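Local coordinates for protein glycoside hydrolase family 61 (PDB 5O2X) that probably cleaves cellulose chains oxidatively at a copper centre, as a lytic polysaccharide monooxygenase of auxiliary activity family 9, at residues I75-V80 and Q176-A181; L94-G99 and S187-G192; L109-I114 and V154-I159. All coordinates share one frame; numbering follows the deposited sequence.

Contacts 1 and 3 lie in the buried interior, whereas contact 2 sits on the surface, about 17 Å from contact 1 and 10 Å from contact 3 between centres. Contact 1 packs the two sheets of the beta-sandwich against each other, chiefly through aromatic rings. Contact 3 stays within one sheet and combines apolar packing with an arginine laid over a phenyl ring. Contact 2 relies on a single amide-amide hydrogen bond between a strand end and a loop. The sheet of strand 172-183 holds elements of all three: strand 151-161 of contact 3 pairs with strand 172-183 of contact 1, and strand 90-96 of contact 2 runs between the two strands that contact 3 spans.

Contact 1 of 3, residues I75-V80 and Q176-A181; sequences ILFQWV and QCFNIA. With NAG (2-acetamido-2-deoxy-beta-D-glucopyranose), chain C; MAN (alpha-D-mannopyranose), chain N; MAN (alpha-D-mannopyranose), chain M.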
loop_
_atom_site.group_PDB
_atom_site.type_symbol
_atom_site.label_atom_id
_atom_site.label_comp_id
_atom_site.label_asym_id
_atom_site.label_seq_id
_atom_site.Cartn_x
_atom_site.Cartn_y
_atom_site.Cartn_z
ATOM N N ILE A 75 11.533 -1.780 -1.599
ATOM C CA ILE A 75 10.499 -2.650 -2.178
ATOM C C ILE A 75 9.808 -1.857 -3.282
ATOM O O ILE A 75 9.313 -0.750 -3.060
ATOM C CB ILE A 75 9.483 -3.072 -1.105
ATOM C CG1 ILE A 75 10.211 -3.838 0.017
ATOM C CG2 ILE A 75 8.377 -3.923 -1.757
ATOM C CD1 ILE A 75 9.314 -4.346 1.109
ATOM N N LEU A 76 9.804 -2.446 -4.464
ATOM C CA LEU A 76 9.123 -1.920 -5.642
ATOM C C LEU A 76 7.800 -2.638 -5.798
ATOM O O LEU A 76 7.739 -3.878 -5.791
ATOM C CB LEU A 76 10.034 -2.100 -6.878
ATOM C CG LEU A 76 9.414 -1.657 -8.204
ATOM C CD1 LEU A 76 10.492 -1.154 -9.098
ATOM C CD2 LEU A 76 8.618 -2.808 -8.863
ATOM N N PHE A 77 6.728 -1.857 -5.942
ATOM C CA PHE A 77 5.383 -2.364 -6.198
ATOM C C PHE A 77 5.069 -2.179 -7.679
ATOM O O PHE A 77 5.221 -1.080 -8.198
ATOM C CB PHE A 77 4.348 -1.589 -5.403
ATOM C CG PHE A 77 4.565 -1.616 -3.923
ATOM C CD1 PHE A 77 4.174 -2.687 -3.129
ATOM C CD2 PHE A 77 5.186 -0.529 -3.330
ATOM C CE1 PHE A 77 4.401 -2.660 -1.772
ATOM C CE2 PHE A 77 5.389 -0.470 -1.986
ATOM C CZ PHE A 77 5.004 -1.527 -1.197
ATOM N N GLN A 78 4.608 -3.247 -8.340
ATOM C CA GLN A 78 4.252 -3.208 -9.768
ATOM C C GLN A 78 2.747 -3.309 -9.933
ATOM O O GLN A 78 2.168 -4.376 -9.685
ATOM C CB GLN A 78 4.922 -4.354 -10.490
ATOM C CG GLN A 78 4.586 -4.433 -11.990
ATOM C CD GLN A 78 5.259 -3.316 -12.744
ATOM O OE1 GLN A 78 6.498 -3.306 -12.866
ATOM N NE2 GLN A 78 4.477 -2.349 -13.233
ATOM N N TRP A 79 2.115 -2.218 -10.364
ATOM C CA TRP A 79 0.672 -2.178 -10.637
ATOM C C TRP A 79 0.402 -2.537 -12.102
ATOM O O TRP A 79 1.173 -2.146 -12.996
ATOM C CB TRP A 79 0.134 -0.796 -10.329
ATOM C CG TRP A 79 0.029 -0.479 -8.873
ATOM C CD1 TRP A 79 1.000 -0.011 -8.037
ATOM C CD2 TRP A 79 -1.148 -0.643 -8.052
ATOM N NE1 TRP A 79 0.488 0.131 -6.773
ATOM C CE2 TRP A 79 -0.823 -0.235 -6.758
ATOM C CE3 TRP A 79 -2.460 -1.065 -8.313
ATOM C CZ2 TRP A 79 -1.760 -0.251 -5.722
ATOM C CZ3 TRP A 79 -3.380 -1.073 -7.305
ATOM C CH2 TRP A 79 -3.041 -0.667 -6.009
ATOM N N VAL A 80 -0.721 -3.180 -12.311
ATOM C CA VAL A 80 -1.250 -3.459 -13.641
ATOM C C VAL A 80 -2.757 -3.218 -13.644
ATOM O O VAL A 80 -3.408 -3.335 -12.602
ATOM C CB VAL A 80 -0.950 -4.924 -14.054
ATOM C CG1 VAL A 80 0.532 -5.142 -14.205
ATOM C CG2 VAL A 80 -1.556 -5.937 -13.119
ATOM N N GLN A 176 -3.375 -2.640 -0.679
ATOM C CA GLN A 176 -2.781 -3.937 -1.031
ATOM C C GLN A 176 -1.819 -4.302 0.111
ATOM O O GLN A 176 -0.884 -3.549 0.389
ATOM C CB GLN A 176 -1.996 -3.808 -2.343
ATOM C CG GLN A 176 -2.831 -3.405 -3.559
ATOM C CD GLN A 176 -3.545 -4.568 -4.167
ATOM O OE1 GLN A 176 -3.056 -5.195 -5.125
ATOM N NE2 GLN A 176 -4.707 -4.911 -3.628
ATOM N N CYS A 177 -2.082 -5.437 0.746
ATOM C CA CYS A 177 -1.277 -5.876 1.885
ATOM C C CYS A 177 -0.348 -7.017 1.526
ATOM O O CYS A 177 -0.691 -7.914 0.721
ATOM C CB CYS A 177 -2.185 -6.368 3.017
ATOM S SG CYS A 177 -3.069 -4.991 3.789
ATOM N N PHE A 178 0.819 -7.025 2.175
ATOM C CA PHE A 178 1.867 -8.005 1.972
ATOM C C PHE A 178 2.483 -8.387 3.319
ATOM O O PHE A 178 2.585 -7.541 4.202
ATOM C CB PHE A 178 3.005 -7.422 1.109
ATOM C CG PHE A 178 2.498 -6.938 -0.230
ATOM C CD1 PHE A 178 2.374 -7.836 -1.289
ATOM C CD2 PHE A 178 2.047 -5.649 -0.400
ATOM C CE1 PHE A 178 1.785 -7.452 -2.471
ATOM C CE2 PHE A 178 1.475 -5.259 -1.616
ATOM C CZ PHE A 178 1.358 -6.168 -2.624
ATOM N N ASN A 179 2.903 -9.640 3.444
ATOM C CA ASN A 179 3.609 -10.071 4.660
ATOM C C ASN A 179 5.117 -9.999 4.471
ATOM O O ASN A 179 5.648 -10.614 3.539
ATOM C CB ASN A 179 3.269 -11.532 4.997
ATOM C CG ASN A 179 1.860 -11.749 5.432
ATOM O OD1 ASN A 179 1.105 -10.833 5.765
ATOM N ND2 ASN A 179 1.517 -13.048 5.493
ATOM N N ILE A 180 5.787 -9.310 5.395
ATOM C CA ILE A 180 7.235 -9.283 5.414
ATOM C C ILE A 180 7.764 -9.718 6.791
ATOM O O ILE A 180 7.103 -9.534 7.822
ATOM C CB ILE A 180 7.812 -7.902 4.968
ATOM C CG1 ILE A 180 7.485 -6.792 5.935
ATOM C CG2 ILE A 180 7.378 -7.590 3.569
ATOM C CD1 ILE A 180 8.144 -5.467 5.624
ATOM N N ALA A 181 8.983 -10.238 6.777
ATOM C CA ALA A 181 9.715 -10.590 8.004
ATOM C C ALA A 181 11.000 -9.796 7.937
ATOM O O ALA A 181 11.811 -10.020 7.040
ATOM C CB ALA A 181 9.993 -12.089 8.034
HETATM C C1 NAG C . 6.182 -2.392 -17.513
HETATM C C2 NAG C . 7.145 -3.353 -18.144
HETATM C C3 NAG C . 6.336 -4.468 -18.803
HETATM C C4 NAG C . 5.417 -5.141 -17.825
HETATM C C5 NAG C . 4.596 -4.120 -17.051
HETATM C C6 NAG C . 3.898 -4.728 -15.871
HETATM C C7 NAG C . 9.269 -2.969 -19.266
HETATM C C8 NAG C . 9.998 -2.192 -20.315
HETATM N N2 NAG C . 7.982 -2.680 -19.106
HETATM O O3 NAG C . 7.186 -5.448 -19.420
HETATM O O4 NAG C . 4.517 -6.051 -18.489
HETATM O O5 NAG C . 5.471 -3.091 -16.500
HETATM O O6 NAG C . 4.804 -5.400 -15.011
HETATM O O7 NAG C . 9.841 -3.815 -18.558
HETATM C C1 MAN N . 15.879 -1.981 -8.377
HETATM C C2 MAN N . 15.597 -3.172 -7.476
HETATM C C3 MAN N . 14.254 -2.967 -6.739
HETATM C C4 MAN N . 14.295 -1.652 -5.991
HETATM C C5 MAN N . 14.576 -0.539 -6.994
HETATM C C6 MAN N . 14.713 0.810 -6.348
HETATM O O2 MAN N . 16.628 -3.346 -6.524
HETATM O O3 MAN N . 14.023 -4.074 -5.874
HETATM O O4 MAN N . 13.045 -1.451 -5.346
HETATM O O5 MAN N . 15.799 -0.759 -7.671
HETATM O O6 MAN N . 15.672 0.759 -5.260
HETATM C C1 MAN M . 9.673 -0.570 -13.922
HETATM C C2 MAN M . 9.467 -2.055 -13.821
HETATM C C3 MAN M . 10.682 -2.812 -14.307
HETATM C C4 MAN M . 11.123 -2.353 -15.673
HETATM C C5 MAN M . 11.234 -0.833 -15.708
HETATM C C6 MAN M . 11.488 -0.299 -17.096
HETATM O O2 MAN M . 8.330 -2.376 -14.630
HETATM O O3 MAN M . 10.417 -4.223 -14.338
HETATM O O4 MAN M . 12.405 -2.929 -15.962
HETATM O O5 MAN M . 10.058 -0.194 -15.223
HETATM O O6 MAN M . 11.760 1.103 -17.060
#
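Phe77 and Phe178 form an oblique aromatic pair, their centroids 5.8 Å apart and their planes inclined at 43°. The closest carbons are Phe77 CE1 and Phe178 CE2, at 3.9 Å. Both rings stand with CG anti to the carbonyl carbon (chi1 -58° in each), and each first bond is directed at the facing strand. Phe77 also stacks on His157.

A second, carbon-to-carbon touch is between the far rim of the Trp79 indole and the aliphatic part of Gln176, with CH2 of Trp79 3.7 Å from CG of Gln176. The polar ends turn to other partners: Trp79 NE1 bonds His157 NE2, and Gln176 OE1 takes the backbone N of Ile4. These pairs join strand 74-80 of one sheet to strand 172-183 of the other, forming part of the hydrophobic interior of the immunoglobulin-like beta-sandwich of AA9 enzymes.

Within 75-80, Gln78 turns to the glycans instead. Its OE1 accepts a hydrogen bond of 2.7 Å from O2 of the chain M mannose, while its NE2 bonds Asn137 O and, weakly, Trp79 O. Val80 CG1 rests 3.8 Å from C6 of the N-acetylglucosamine.

Contact 2 of 3, residues L94-G99 and S187-G192; sequences LANCNG and SLQPSG. With MAN (alpha-D-mannopyranose), chain D.
Asn96 and Gln189 meet through their terminal amides, the side chains crossing at about a right angle and the two amide planes lying 57° apart. Asn96 ND2 donates to Gln189 OE1 over 3.2 Å, and its N-H points almost straight at the oxygen (172°). Seen from the donor the arrangement is regular, because the oxygen lies close to the plane of the Asn96 amide. From the acceptor it is not: the nitrogen stands above the carbonyl plane of Gln189, with a C=O...N angle of only 88°, so the oxygen is approached from its side and off its lone pairs. This tilt also brings Asn96 ND2 within 3.1 Å of Gln189 NE2, a pair of donors that cannot bond each other. Gln189 reaches the meeting point by a bend at its second torsion, which swings the amide across toward the strand end.

The opposite end of the Asn96 amide makes an Asx turn: OD1 accepts the backbone N of Asn98 at 2.8 Å. Both ends of the amide are thereby engaged, fixing its rotation where strand 90-96 gives way to the loop that carries the Cys97-Cys101 disulfide. The stronger polar partner of Gln189 is Tyr153, whose OH is hydrogen-bonded to NE2, so the one Gln189 amide ties the loop between strands 172-183 and 193-194 to two adjacent strands, 90-96 and 151-161.

Further along that loop, Pro190 packs on Phe112, and Ser191 carries an O-linked mannose, its OG bonded covalently to C1 at 1.5 Å. The sugar folds back on the backbone, where its O4 donates to Gly192 O at 3.0 Å.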
loop_
_atom_site.group_PDB
_atom_site.type_symbol
_atom_site.label_atom_id
_atom_site.label_comp_id
_atom_site.label_asym_id
_atom_site.label_seq_id
_atom_site.Cartn_x
_atom_site.Cartn_y
_atom_site.Cartn_z
ATOM N N LEU A 94 3.233 0.162 7.755
ATOM C CA LEU A 94 3.565 -1.137 8.329
ATOM C C LEU A 94 2.724 -1.337 9.583
ATOM O O LEU A 94 2.425 -0.362 10.290
ATOM C CB LEU A 94 5.036 -1.249 8.704
ATOM C CG LEU A 94 6.011 -1.215 7.548
ATOM C CD1 LEU A 94 7.429 -1.104 8.034
ATOM C CD2 LEU A 94 5.911 -2.445 6.676
ATOM N N ALA A 95 2.428 -2.590 9.919
ATOM C CA ALA A 95 1.813 -2.920 11.199
ATOM C C ALA A 95 2.470 -4.176 11.706
ATOM O O ALA A 95 2.575 -5.178 10.987
ATOM C CB ALA A 95 0.312 -3.157 11.103
ATOM N N ASN A 96 2.898 -4.170 12.972
ATOM C CA ASN A 96 3.508 -5.349 13.561
ATOM C C ASN A 96 2.459 -6.456 13.734
ATOM O O ASN A 96 1.356 -6.215 14.233
ATOM C CB ASN A 96 4.106 -4.951 14.910
ATOM C CG ASN A 96 5.183 -5.919 15.364
ATOM O OD1 ASN A 96 4.985 -7.136 15.397
ATOM N ND2 ASN A 96 6.363 -5.369 15.665
ATOM N N CYS A 97 2.819 -7.667 13.337
ATOM C CA CYS A 97 1.913 -8.812 13.469
ATOM C C CYS A 97 1.953 -9.446 14.843
ATOM O O CYS A 97 1.122 -10.307 15.166
ATOM C CB CYS A 97 2.264 -9.873 12.440
ATOM S SG CYS A 97 1.904 -9.187 10.790
ATOM N N ASN A 98 2.938 -9.058 15.659
ATOM C CA ASN A 98 3.104 -9.564 17.024
ATOM C C ASN A 98 3.039 -11.090 17.039
ATOM O O ASN A 98 2.381 -11.685 17.869
ATOM C CB ASN A 98 2.129 -8.920 17.983
ATOM C CG ASN A 98 2.302 -7.406 18.054
ATOM O OD1 ASN A 98 3.371 -6.930 18.398
ATOM N ND2 ASN A 98 1.296 -6.689 17.651
ATOM N N GLY A 99 3.749 -11.714 16.134
ATOM C CA GLY A 99 3.617 -13.127 15.810
ATOM C C GLY A 99 3.677 -13.289 14.304
ATOM O O GLY A 99 4.168 -12.388 13.598
ATOM N N SER A 187 15.752 -0.503 16.731
ATOM C CA SER A 187 14.682 -0.744 17.690
ATOM C C SER A 187 13.456 0.108 17.454
ATOM O O SER A 187 12.561 0.115 18.293
ATOM C CB SER A 187 15.172 -0.567 19.121
ATOM O OG SER A 187 15.481 0.774 19.346
ATOM N N LEU A 188 13.368 0.786 16.310
ATOM C CA LEU A 188 12.235 1.670 16.033
ATOM C C LEU A 188 10.932 0.847 16.002
ATOM O O LEU A 188 10.842 -0.111 15.219
ATOM C CB LEU A 188 12.459 2.355 14.704
ATOM C CG LEU A 188 11.421 3.333 14.225
ATOM C CD1 LEU A 188 11.476 4.564 15.088
ATOM C CD2 LEU A 188 11.611 3.692 12.759
ATOM N N GLN A 189 9.958 1.261 16.783
ATOM C CA GLN A 189 8.663 0.573 16.837
ATOM C C GLN A 189 7.573 1.620 17.003
ATOM O O GLN A 189 7.116 1.881 18.097
ATOM C CB GLN A 189 8.651 -0.509 17.922
ATOM C CG GLN A 189 7.463 -1.472 17.812
ATOM C CD GLN A 189 7.435 -2.284 16.537
ATOM O OE1 GLN A 189 6.513 -2.181 15.740
ATOM N NE2 GLN A 189 8.436 -3.135 16.377
ATOM N N PRO A 190 7.190 2.273 15.899
ATOM C CA PRO A 190 6.355 3.458 15.987
ATOM C C PRO A 190 4.913 3.141 16.361
ATOM O O PRO A 190 4.394 2.071 16.088
ATOM C CB PRO A 190 6.415 4.032 14.563
ATOM C CG PRO A 190 7.656 3.500 14.005
ATOM C CD PRO A 190 7.706 2.107 14.527
ATOM N N SER A 191 4.277 4.130 16.957
ATOM C CA SER A 191 2.876 4.087 17.307
ATOM C C SER A 191 1.982 4.036 16.077
ATOM O O SER A 191 2.184 4.815 15.151
ATOM C CB SER A 191 2.548 5.351 18.117
ATOM O OG SER A 191 1.210 5.407 18.457
ATOM N N GLY A 192 1.048 3.099 16.055
ATOM C CA GLY A 192 0.149 2.944 14.906
ATOM C C GLY A 192 -1.303 3.238 15.195
ATOM O O GLY A 192 -1.690 3.551 16.316
HETATM C C1 MAN D . 0.860 6.708 19.029
HETATM C C2 MAN D . -0.302 6.336 19.938
HETATM C C3 MAN D . -1.457 5.816 19.115
HETATM C C4 MAN D . -1.813 6.819 18.003
HETATM C C5 MAN D . -0.596 7.184 17.162
HETATM C C6 MAN D . -0.988 8.271 16.164
HETATM O O2 MAN D . -0.765 7.480 20.684
HETATM O O3 MAN D . -2.576 5.557 19.980
HETATM O O4 MAN D . -2.798 6.216 17.149
HETATM O O5 MAN D . 0.468 7.650 18.000
HETATM O O6 MAN D . 0.010 8.510 15.206
#

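Contact 3 of 3, residues L109-I114 and V154-I159; sequences LEFFKI and VLRHEI
Phe111 and Arg156 form the tight part of this contact, CD of the arginine lying over one face of the ring. Arg156 CD sits 4.0 Å from the Phe111 ring centroid, close to the ring normal, in a CH-pi contact, and Arg156 CB comes within 3.7 Å of Phe111 CE1. With CG anti to the backbone N (chi1 -179°), the extended chain comes in from the CE1 rim, CB beside it, and brings CD over the face; it then climbs away and leaves the guanidinium above the ring centre, but high over it. Arg156 CZ is 5.9 Å from the Phe111 centroid, almost on the ring normal, so any cation-pi attraction is weak at most.

The packing is looser toward the start of both segments. Leu109 CD1 touches Val154 CG2 at 3.9 Å, and Val154 CG1 reaches the edge of the Phe111 ring only at 4.3 Å. Beyond Leu109 the chain comes to the surface at Glu110, which is exposed. The two strands run parallel with strand 90-96 between them, paired antiparallel to both, and the side chains meet across that middle strand, where Phe111 also rests on Ala95.

At its far end Arg156 grips Glu158 end-on, NH1 bonding OE1 at 2.8 Å and NH2 bonding OE2 at 2.9 Å, both from above the carboxylate plane. Backbone oxygens of Ile54 and Ile55 take further N-H groups of the arginine, while Tyr199 and Asn173 bond the glutamate. An alanine in place of Arg156 would probably leave the Phe111 face without the CD that covers it and Glu158 buried without its counter-charge. So many partners around a buried ion pair are consistent with both groups remaining charged.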
loop_
_atom_site.group_PDB
_atom_site.type_symbol
_atom_site.label_atom_id
_atom_site.label_comp_id
_atom_site.label_asym_id
_atom_site.label_seq_id
_atom_site.Cartn_x
_atom_site.Cartn_y
_atom_site.Cartn_z
ATOM N N LEU A 109 -4.451 -4.955 13.669
ATOM C CA LEU A 109 -3.217 -4.363 13.156
ATOM C C LEU A 109 -3.239 -2.856 13.370
ATOM O O LEU A 109 -4.218 -2.170 13.041
ATOM C CB LEU A 109 -3.066 -4.669 11.662
ATOM C CG LEU A 109 -2.801 -6.129 11.315
ATOM C CD1 LEU A 109 -2.958 -6.350 9.827
ATOM C CD2 LEU A 109 -1.409 -6.545 11.768
ATOM N N GLU A 110 -2.124 -2.329 13.896
ATOM C CA GLU A 110 -1.994 -0.902 14.151
ATOM C C GLU A 110 -0.904 -0.353 13.222
ATOM O O GLU A 110 0.304 -0.596 13.398
ATOM C CB GLU A 110 -1.705 -0.652 15.624
ATOM C CG GLU A 110 -2.874 -1.078 16.505
ATOM C CD GLU A 110 -2.597 -0.974 17.965
ATOM O OE1 GLU A 110 -1.551 -0.434 18.351
ATOM O OE2 GLU A 110 -3.448 -1.457 18.741
ATOM N N PHE A 111 -1.360 0.379 12.219
ATOM C CA PHE A 111 -0.540 0.817 11.106
ATOM C C PHE A 111 0.160 2.126 11.412
ATOM O O PHE A 111 -0.470 3.109 11.823
ATOM C CB PHE A 111 -1.415 1.013 9.875
ATOM C CG PHE A 111 -1.983 -0.267 9.352
ATOM C CD1 PHE A 111 -1.214 -1.122 8.577
ATOM C CD2 PHE A 111 -3.278 -0.655 9.675
ATOM C CE1 PHE A 111 -1.711 -2.338 8.116
ATOM C CE2 PHE A 111 -3.771 -1.874 9.238
ATOM C CZ PHE A 111 -3.005 -2.705 8.442
ATOM N N PHE A 112 1.477 2.166 11.161
ATOM C CA PHE A 112 2.246 3.405 11.172
ATOM C C PHE A 112 2.689 3.699 9.734
ATOM O O PHE A 112 3.025 2.798 8.966
ATOM C CB PHE A 112 3.423 3.360 12.165
ATOM C CG PHE A 112 4.372 2.197 12.011
ATOM C CD1 PHE A 112 4.147 0.996 12.711
ATOM C CD2 PHE A 112 5.501 2.290 11.235
ATOM C CE1 PHE A 112 5.019 -0.038 12.605
ATOM C CE2 PHE A 112 6.392 1.240 11.152
ATOM C CZ PHE A 112 6.163 0.066 11.831
ATOM N N LYS A 113 2.650 4.989 9.384
ATOM C CA LYS A 113 2.909 5.404 8.010
ATOM C C LYS A 113 4.393 5.587 7.764
ATOM O O LYS A 113 5.055 6.381 8.470
ATOM C CB LYS A 113 2.149 6.704 7.728
ATOM C CG LYS A 113 2.219 7.122 6.272
ATOM C CD LYS A 113 1.548 8.449 5.978
ATOM C CE LYS A 113 0.031 8.339 5.904
ATOM N NZ LYS A 113 -0.581 9.703 5.953
ATOM N N ILE A 114 4.917 4.879 6.779
ATOM C CA ILE A 114 6.333 4.995 6.426
ATOM C C ILE A 114 6.617 5.844 5.191
ATOM O O ILE A 114 7.760 6.265 5.040
ATOM C CB ILE A 114 7.024 3.609 6.333
ATOM C CG1 ILE A 114 6.473 2.729 5.229
ATOM C CG2 ILE A 114 6.996 2.928 7.695
ATOM C CD1 ILE A 114 7.346 1.513 4.935
ATOM N N VAL A 154 2.776 -6.553 8.447
ATOM C CA VAL A 154 1.982 -6.352 7.239
ATOM C C VAL A 154 2.382 -4.980 6.673
ATOM O O VAL A 154 2.317 -3.961 7.364
ATOM C CB VAL A 154 0.492 -6.414 7.517
ATOM C CG1 VAL A 154 -0.311 -6.009 6.282
ATOM C CG2 VAL A 154 0.092 -7.826 7.917
ATOM N N LEU A 155 2.753 -5.004 5.394
ATOM C CA LEU A 155 3.039 -3.815 4.591
ATOM C C LEU A 155 1.753 -3.512 3.807
ATOM O O LEU A 155 1.319 -4.341 3.008
ATOM C CB LEU A 155 4.222 -4.103 3.683
ATOM C CG LEU A 155 4.547 -3.173 2.553
ATOM C CD1 LEU A 155 4.864 -1.828 3.081
ATOM C CD2 LEU A 155 5.693 -3.744 1.725
ATOM N N ARG A 156 1.162 -2.358 4.064
ATOM C CA ARG A 156 -0.077 -1.923 3.444
ATOM C C ARG A 156 0.251 -0.757 2.547
ATOM O O ARG A 156 0.501 0.356 3.003
ATOM C CB ARG A 156 -1.101 -1.545 4.517
ATOM C CG ARG A 156 -2.448 -1.089 3.996
ATOM C CD ARG A 156 -3.336 -0.596 5.131
ATOM N NE ARG A 156 -4.667 -0.173 4.702
ATOM C CZ ARG A 156 -4.935 0.965 4.079
ATOM N NH1 ARG A 156 -3.970 1.860 3.887
ATOM N NH2 ARG A 156 -6.154 1.223 3.631
ATOM N N HIS A 157 0.257 -1.041 1.230
ATOM C CA HIS A 157 0.513 -0.038 0.185
ATOM C C HIS A 157 -0.815 0.414 -0.386
ATOM O O HIS A 157 -1.734 -0.400 -0.526
ATOM C CB HIS A 157 1.357 -0.729 -0.894
ATOM C CG HIS A 157 1.561 0.087 -2.122
ATOM N ND1 HIS A 157 2.362 1.192 -2.215
ATOM C CD2 HIS A 157 1.007 -0.017 -3.360
ATOM C CE1 HIS A 157 2.319 1.686 -3.442
ATOM N NE2 HIS A 157 1.503 0.966 -4.169
ATOM N N GLU A 158 -0.970 1.687 -0.718
ATOM C CA GLU A 158 -2.283 2.139 -1.148
ATOM C C GLU A 158 -2.149 3.326 -2.087
ATOM O O GLU A 158 -1.446 4.297 -1.819
ATOM C CB GLU A 158 -3.076 2.560 0.093
ATOM C CG GLU A 158 -4.492 3.040 -0.135
ATOM C CD GLU A 158 -5.171 3.368 1.177
ATOM O OE1 GLU A 158 -4.468 3.926 2.067
ATOM O OE2 GLU A 158 -6.362 3.033 1.354
ATOM N N ILE A 159 -2.918 3.272 -3.186
ATOM C CA ILE A 159 -3.196 4.427 -4.032
ATOM C C ILE A 159 -4.604 4.885 -3.684
ATOM O O ILE A 159 -5.505 4.067 -3.492
ATOM C CB ILE A 159 -3.148 4.080 -5.543
ATOM C CG1 ILE A 159 -1.820 3.451 -5.960
ATOM C CG2 ILE A 159 -3.405 5.337 -6.355
ATOM C CD1 ILE A 159 -1.814 2.975 -7.392
#